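Local coordinates for protein cyclopropane mycolic acid synthase MmaA2 (Mycobacterium tuberculosis, PDB 1TPY) that converts a double bond of mycolic acids into a cis cyclopropane ring, taking the methylene group from S-adenosyl-L-methionine, at residues Ala138-Gly143 with His167-Leu172; Ala270-Phe273 with Tyr277-Val280. All coordinates share one frame; numbering follows the deposited sequence.

Interaction 1 of 2, residues Ala138-Gly143 with His167-Leu172; sequences AFEHFG and HTITGL. With SAH (S-adenosyl-L-homocysteine), chain C; 16A (cetyl-trimethyl-ammonium), chain D; CO3 (carbonate ion), chain B.
Phe139 and Thr168 bring a short helical turn and the strand 163-171 together, their CA atoms 6.0 Å apart. Water 1 bridges the backbones, accepting from Ala138 N and donating to His167 O. The Glu140 side chain spans the gap. CG lies anti to the carbonyl carbon and the chain bends at chi2 (90°), which turns the carboxylate back to the strand. Ile169 N gives a hydrogen bond to Glu140 OE2 (2.9 Å) and meets it from above the carboxylate plane. The Ile169 side chain runs at about a right angle to that of Glu140, with CG1 3.2 Å from Glu140 OE2. Thr168 runs past Glu140 in the opposite direction. Thr168 OG1 donates to Ile169 O (3.0 Å) and also lies 3.7 Å from Phe139 CB. A carbonate ion, probably from the crystallisation liquor, has its O3 2.7 Å from Glu140 OE2, and its O1 accepts from His167 NE2 (2.8 Å). Tyr232 and Cys35 also bind this ion. The contact lines two further pockets: Ala138, His141 and Phe142 touch S-adenosyl-L-homocysteine, and Glu140, His141 and Ile169 touch cetyl-trimethyl-ammonium. The bond from Ile169 N thus holds the carboxylate beside the anion site.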
loop_
_atom_site.group_PDB
_atom_site.type_symbol
_atom_site.label_atom_id
_atom_site.label_comp_id
_atom_site.label_asym_id
_atom_site.label_seq_id
_atom_site.Cartn_x
_atom_site.Cartn_y
_atom_site.Cartn_z
ATOM N N ALA A 138 -1.807 2.480 -0.293
ATOM C CA ALA A 138 -2.663 3.338 0.516
ATOM C C ALA A 138 -3.759 3.978 -0.334
ATOM O O ALA A 138 -4.899 4.110 0.103
ATOM C CB ALA A 138 -1.828 4.425 1.190
ATOM N N PHE A 139 -3.392 4.359 -1.552
ATOM C CA PHE A 139 -4.290 5.017 -2.501
ATOM C C PHE A 139 -5.669 4.362 -2.645
ATOM O O PHE A 139 -6.685 5.054 -2.735
ATOM C CB PHE A 139 -3.620 5.065 -3.873
ATOM C CG PHE A 139 -4.244 6.050 -4.826
ATOM C CD1 PHE A 139 -3.950 7.413 -4.729
ATOM C CD2 PHE A 139 -5.097 5.616 -5.836
ATOM C CE1 PHE A 139 -4.497 8.331 -5.631
ATOM C CE2 PHE A 139 -5.653 6.529 -6.747
ATOM C CZ PHE A 139 -5.351 7.891 -6.644
ATOM N N GLU A 140 -5.684 3.030 -2.685
ATOM C CA GLU A 140 -6.917 2.262 -2.833
ATOM C C GLU A 140 -7.966 2.634 -1.781
ATOM O O GLU A 140 -9.166 2.462 -2.002
ATOM C CB GLU A 140 -6.612 0.760 -2.753
ATOM C CG GLU A 140 -5.572 0.262 -3.764
ATOM C CD GLU A 140 -4.139 0.314 -3.240
ATOM O OE1 GLU A 140 -3.759 1.322 -2.610
ATOM O OE2 GLU A 140 -3.387 -0.655 -3.469
ATOM N N HIS A 141 -7.502 3.150 -0.646
ATOM C CA HIS A 141 -8.375 3.555 0.460
ATOM C C HIS A 141 -8.863 4.999 0.362
ATOM O O HIS A 141 -9.868 5.361 0.965
ATOM C CB HIS A 141 -7.640 3.410 1.795
ATOM C CG HIS A 141 -7.437 1.995 2.233
ATOM N ND1 HIS A 141 -8.471 1.197 2.673
ATOM C CD2 HIS A 141 -6.316 1.239 2.318
ATOM C CE1 HIS A 141 -7.996 0.011 3.012
ATOM N NE2 HIS A 141 -6.691 0.011 2.807
ATOM N N PHE A 142 -8.139 5.824 -0.383
ATOM C CA PHE A 142 -8.480 7.235 -0.506
ATOM C C PHE A 142 -9.906 7.547 -0.942
ATOM O O PHE A 142 -10.516 8.488 -0.436
ATOM C CB PHE A 142 -7.502 7.930 -1.460
ATOM C CG PHE A 142 -6.086 7.984 -0.955
ATOM C CD1 PHE A 142 -5.079 8.512 -1.751
ATOM C CD2 PHE A 142 -5.751 7.474 0.295
ATOM C CE1 PHE A 142 -3.754 8.530 -1.316
ATOM C CE2 PHE A 142 -4.428 7.489 0.738
ATOM C CZ PHE A 142 -3.427 8.019 -0.073
ATOM N N GLY A 143 -10.433 6.759 -1.869
ATOM C CA GLY A 143 -11.774 7.004 -2.369
ATOM C C GLY A 143 -11.661 7.829 -3.638
ATOM O O GLY A 143 -10.918 8.809 -3.677
ATOM N N HIS A 167 2.360 3.774 -5.658
ATOM C CA HIS A 167 2.227 2.345 -5.882
ATOM C C HIS A 167 0.818 1.990 -5.437
ATOM O O HIS A 167 0.446 2.208 -4.279
ATOM C CB HIS A 167 3.277 1.596 -5.055
ATOM C CG HIS A 167 3.061 0.117 -4.972
ATOM N ND1 HIS A 167 4.098 -0.787 -5.057
ATOM C CD2 HIS A 167 1.947 -0.614 -4.721
ATOM C CE1 HIS A 167 3.634 -2.008 -4.857
ATOM N NE2 HIS A 167 2.332 -1.931 -4.649
ATOM N N THR A 168 0.025 1.450 -6.352
ATOM C CA THR A 168 -1.343 1.113 -6.009
ATOM C C THR A 168 -1.939 0.035 -6.882
ATOM O O THR A 168 -1.497 -0.208 -8.010
ATOM C CB THR A 168 -2.270 2.352 -6.107
ATOM O OG1 THR A 168 -3.621 1.959 -5.842
ATOM C CG2 THR A 168 -2.208 2.964 -7.493
ATOM N N ILE A 169 -2.946 -0.625 -6.335
ATOM C CA ILE A 169 -3.644 -1.651 -7.071
ATOM C C ILE A 169 -4.498 -0.889 -8.067
ATOM O O ILE A 169 -5.008 0.184 -7.755
ATOM C CB ILE A 169 -4.559 -2.464 -6.146
ATOM C CG1 ILE A 169 -3.710 -3.323 -5.213
ATOM C CG2 ILE A 169 -5.522 -3.318 -6.973
ATOM C CD1 ILE A 169 -4.511 -4.022 -4.143
ATOM N N THR A 170 -4.615 -1.416 -9.277
ATOM C CA THR A 170 -5.445 -0.779 -10.283
ATOM C C THR A 170 -6.379 -1.847 -10.822
ATOM O O THR A 170 -5.984 -2.999 -11.006
ATOM C CB THR A 170 -4.618 -0.196 -11.450
ATOM O OG1 THR A 170 -3.838 -1.233 -12.048
ATOM C CG2 THR A 170 -3.690 0.905 -10.959
ATOM N N GLY A 171 -7.631 -1.473 -11.039
ATOM C CA GLY A 171 -8.582 -2.419 -11.572
ATOM C C GLY A 171 -8.697 -2.152 -13.057
ATOM O O GLY A 171 -8.533 -1.014 -13.502
ATOM N N LEU A 172 -8.940 -3.196 -13.835
ATOM C CA LEU A 172 -9.102 -3.024 -15.268
ATOM C C LEU A 172 -10.467 -2.401 -15.503
ATOM O O LEU A 172 -11.393 -2.631 -14.732
ATOM C CB LEU A 172 -9.060 -4.374 -15.986
ATOM C CG LEU A 172 -7.722 -4.960 -16.426
ATOM C CD1 LEU A 172 -6.836 -5.254 -15.221
ATOM C CD2 LEU A 172 -7.999 -6.228 -17.223
HETATM N N SAH C . 2.551 1.320 2.824
HETATM C CA SAH C . 2.556 0.169 3.727
HETATM C CB SAH C . 1.143 -0.124 4.294
HETATM C CG SAH C . 0.009 -0.372 3.300
HETATM S SD SAH C . -1.581 -0.717 4.101
HETATM C C SAH C . 3.096 -1.075 3.021
HETATM O O SAH C . 3.288 -1.016 1.792
HETATM O OXT SAH C . 3.308 -2.099 3.697
HETATM C "C5'" SAH C . -2.526 0.788 3.743
HETATM C "C4'" SAH C . -1.971 1.979 4.540
HETATM O "O4'" SAH C . -2.440 3.256 4.046
HETATM C "C3'" SAH C . -2.334 1.940 6.023
HETATM O "O3'" SAH C . -1.179 2.313 6.797
HETATM C "C2'" SAH C . -3.437 2.951 6.142
HETATM O "O2'" SAH C . -3.566 3.441 7.489
HETATM C "C1'" SAH C . -2.990 3.981 5.156
HETATM N N9 SAH C . -4.075 4.943 4.696
HETATM C C8 SAH C . -5.302 4.727 4.155
HETATM N N7 SAH C . -5.999 5.777 3.858
HETATM C C5 SAH C . -5.144 6.815 4.243
HETATM C C6 SAH C . -5.246 8.232 4.211
HETATM N N6 SAH C . -6.320 8.865 3.746
HETATM N N1 SAH C . -4.185 8.967 4.684
HETATM C C2 SAH C . -3.088 8.332 5.159
HETATM N N3 SAH C . -2.878 7.009 5.241
HETATM C C4 SAH C . -3.963 6.304 4.758
HETATM C C1 16A D . -3.971 -7.848 -1.116
HETATM C C2 16A D . -5.230 -7.012 -1.344
HETATM C C3 16A D . -5.781 -7.249 -2.759
HETATM C C4 16A D . -7.053 -6.485 -3.104
HETATM C C5 16A D . -7.474 -6.829 -4.542
HETATM C C6 16A D . -8.749 -6.132 -5.045
HETATM C C7 16A D . -10.095 -6.451 -4.348
HETATM C C8 16A D . -11.256 -5.440 -4.515
HETATM C C9 16A D . -10.949 -3.952 -4.219
HETATM C C10 16A D . -10.557 -3.603 -2.764
HETATM C C11 16A D . -9.813 -2.260 -2.562
HETATM C C12 16A D . -9.056 -2.123 -1.232
HETATM C C13 16A D . -7.550 -2.357 -1.399
HETATM C C14 16A D . -6.825 -2.313 -0.055
HETATM C C15 16A D . -5.394 -2.822 -0.296
HETATM C C16 16A D . -4.691 -2.934 1.072
HETATM N N1 16A D . -3.274 -3.435 1.341
HETATM C C17 16A D . -2.691 -3.593 2.540
HETATM C C18 16A D . -3.042 -4.769 0.665
HETATM C C19 16A D . -2.299 -2.496 0.667
HETATM C C CO3 B . -0.741 -2.727 -3.134
HETATM O O1 CO3 B . 0.475 -3.544 -3.418
HETATM O O2 CO3 B . -1.721 -3.223 -2.350
HETATM O O3 CO3 B . -0.864 -1.487 -3.669
HETATM O O HOH W 1 -0.531 4.154 -2.295
#

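Interaction 2 of 2, residues Ala270-Phe273 with Tyr277-Val280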
loop_
_atom_site.group_PDB
_atom_site.type_symbol
_atom_site.label_atom_id
_atom_site.label_comp_id
_atom_site.label_asym_id
_atom_site.label_seq_id
_atom_site.Cartn_x
_atom_site.Cartn_y
_atom_site.Cartn_z
ATOM N N ALA A 270 -5.792 -13.614 -4.770
ATOM C CA ALA A 270 -4.745 -14.280 -5.536
ATOM C C ALA A 270 -5.316 -14.705 -6.891
ATOM O O ALA A 270 -4.620 -14.672 -7.904
ATOM C CB ALA A 270 -4.222 -15.503 -4.775
ATOM N N LYS A 271 -6.586 -15.105 -6.907
ATOM C CA LYS A 271 -7.223 -15.514 -8.156
ATOM C C LYS A 271 -7.431 -14.285 -9.045
ATOM O O LYS A 271 -7.201 -14.330 -10.258
ATOM C CB LYS A 271 -8.569 -16.205 -7.885
ATOM C CG LYS A 271 -9.327 -16.571 -9.158
ATOM C CD LYS A 271 -10.642 -17.277 -8.866
ATOM C CE LYS A 271 -11.444 -17.475 -10.144
ATOM N NZ LYS A 271 -12.613 -18.389 -9.954
ATOM N N LEU A 272 -7.861 -13.183 -8.441
ATOM C CA LEU A 272 -8.073 -11.958 -9.202
ATOM C C LEU A 272 -6.834 -11.573 -10.014
ATOM O O LEU A 272 -6.938 -11.302 -11.213
ATOM C CB LEU A 272 -8.470 -10.807 -8.272
ATOM C CG LEU A 272 -9.830 -10.978 -7.582
ATOM C CD1 LEU A 272 -10.158 -9.719 -6.803
ATOM C CD2 LEU A 272 -10.919 -11.263 -8.629
ATOM N N PHE A 273 -5.667 -11.559 -9.376
ATOM C CA PHE A 273 -4.437 -11.197 -10.083
ATOM C C PHE A 273 -3.997 -12.299 -11.041
ATOM O O PHE A 273 -3.490 -12.025 -12.128
ATOM C CB PHE A 273 -3.294 -10.903 -9.096
ATOM C CG PHE A 273 -3.492 -9.653 -8.291
ATOM C CD1 PHE A 273 -4.115 -9.699 -7.049
ATOM C CD2 PHE A 273 -3.094 -8.419 -8.797
ATOM C CE1 PHE A 273 -4.343 -8.535 -6.324
ATOM C CE2 PHE A 273 -3.318 -7.253 -8.082
ATOM C CZ PHE A 273 -3.946 -7.311 -6.841
ATOM N N TYR A 277 -8.002 -9.954 -13.462
ATOM C CA TYR A 277 -9.062 -8.972 -13.238
ATOM C C TYR A 277 -8.493 -7.700 -12.630
ATOM O O TYR A 277 -8.955 -6.596 -12.918
ATOM C CB TYR A 277 -10.129 -9.527 -12.293
ATOM C CG TYR A 277 -11.033 -10.562 -12.914
ATOM C CD1 TYR A 277 -11.023 -11.877 -12.459
ATOM C CD2 TYR A 277 -11.897 -10.227 -13.955
ATOM C CE1 TYR A 277 -11.847 -12.838 -13.021
ATOM C CE2 TYR A 277 -12.728 -11.182 -14.528
ATOM C CZ TYR A 277 -12.698 -12.486 -14.056
ATOM O OH TYR A 277 -13.504 -13.444 -14.617
ATOM N N ILE A 278 -7.482 -7.877 -11.783
ATOM C CA ILE A 278 -6.836 -6.775 -11.091
ATOM C C ILE A 278 -5.357 -6.705 -11.467
ATOM O O ILE A 278 -4.749 -7.713 -11.849
ATOM C CB ILE A 278 -6.963 -6.964 -9.562
ATOM C CG1 ILE A 278 -8.437 -7.124 -9.176
ATOM C CG2 ILE A 278 -6.367 -5.781 -8.833
ATOM C CD1 ILE A 278 -9.295 -5.915 -9.486
ATOM N N ASP A 279 -4.794 -5.506 -11.360
ATOM C CA ASP A 279 -3.386 -5.256 -11.668
ATOM C C ASP A 279 -2.838 -4.471 -10.470
ATOM O O ASP A 279 -3.580 -4.131 -9.549
ATOM C CB ASP A 279 -3.283 -4.419 -12.961
ATOM C CG ASP A 279 -1.860 -4.327 -13.511
ATOM O OD1 ASP A 279 -1.650 -3.568 -14.490
ATOM O OD2 ASP A 279 -0.954 -5.009 -12.986
ATOM N N VAL A 280 -1.540 -4.204 -10.474
ATOM C CA VAL A 280 -0.901 -3.437 -9.409
ATOM C C VAL A 280 0.212 -2.686 -10.128
ATOM O O VAL A 280 1.018 -3.292 -10.842
ATOM C CB VAL A 280 -0.331 -4.367 -8.284
ATOM C CG1 VAL A 280 0.755 -5.268 -8.838
ATOM C CG2 VAL A 280 0.202 -3.527 -7.132
#
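Phe273 CG stands anti to its own carbonyl carbon (chi1 -69°), and this brings the ring over Ile278. Ile278 turns CG2 anti to its backbone N, which sets this methyl against the far end of the ring. Ile278 CB sits above the ring face, nearer its margin than its centre, in a CH-pi contact of 4.1 Å to the Phe273 ring centroid. Ile278 CG2 is closer still, 3.5 Å from Phe273 CE2. At the ring edge, near its plane, Asp279 O approaches the same CE2 at 3.5 Å. The backbones here belong to the end of helix 256-275 and the start of strand 278-286, joined by a short connection in the Rossmann-like methyltransferase fold. Tyr277 N makes a weak hydrogen bond to Leu272 O (2.8 Å) at the helix end. Leu272 and Ile278 run alongside each other in the same direction, with Leu272 CB 3.8 Å from Ile278 CG1. The Leu272 and Tyr277 side chains cross at about a right angle, with Leu272 CD2 3.9 Å from Tyr277 CD1. Tyr277 OH is hydrogen-bonded to Pro183 O. Asp279 OD2 accepts a weak hydrogen bond from Val280 N and another hydrogen bond joins it to Ser227 OG. Phe273 also touches cetyl-trimethyl-ammonium and Tyr232, while Val280 lines the carbonate pocket.

In the fold
From the N terminus, the chain first reaches 138-143, just after strand 132-136. Strand 163-171 runs parallel beside strand 132-136, a beta-alpha-beta crossover through helix 147-157, and interaction 1 closes a loop of 23 residues. The chain next runs through the helices 174-179, 186-199 and 208-218, strand 221-227 and the helices up to 256-275. Interaction 2 closes a connection of three residues where helix 256-275 passes into strand 278-286. The two contacts are in series and neither nests in the other. They meet because strands 163-171 and 278-286 are antiparallel neighbours in the sheet: Asp279 N lies 2.8 Å from Thr170 O, a probable hydrogen bond, and Ile169 CG2 packs on Ile278 CG2.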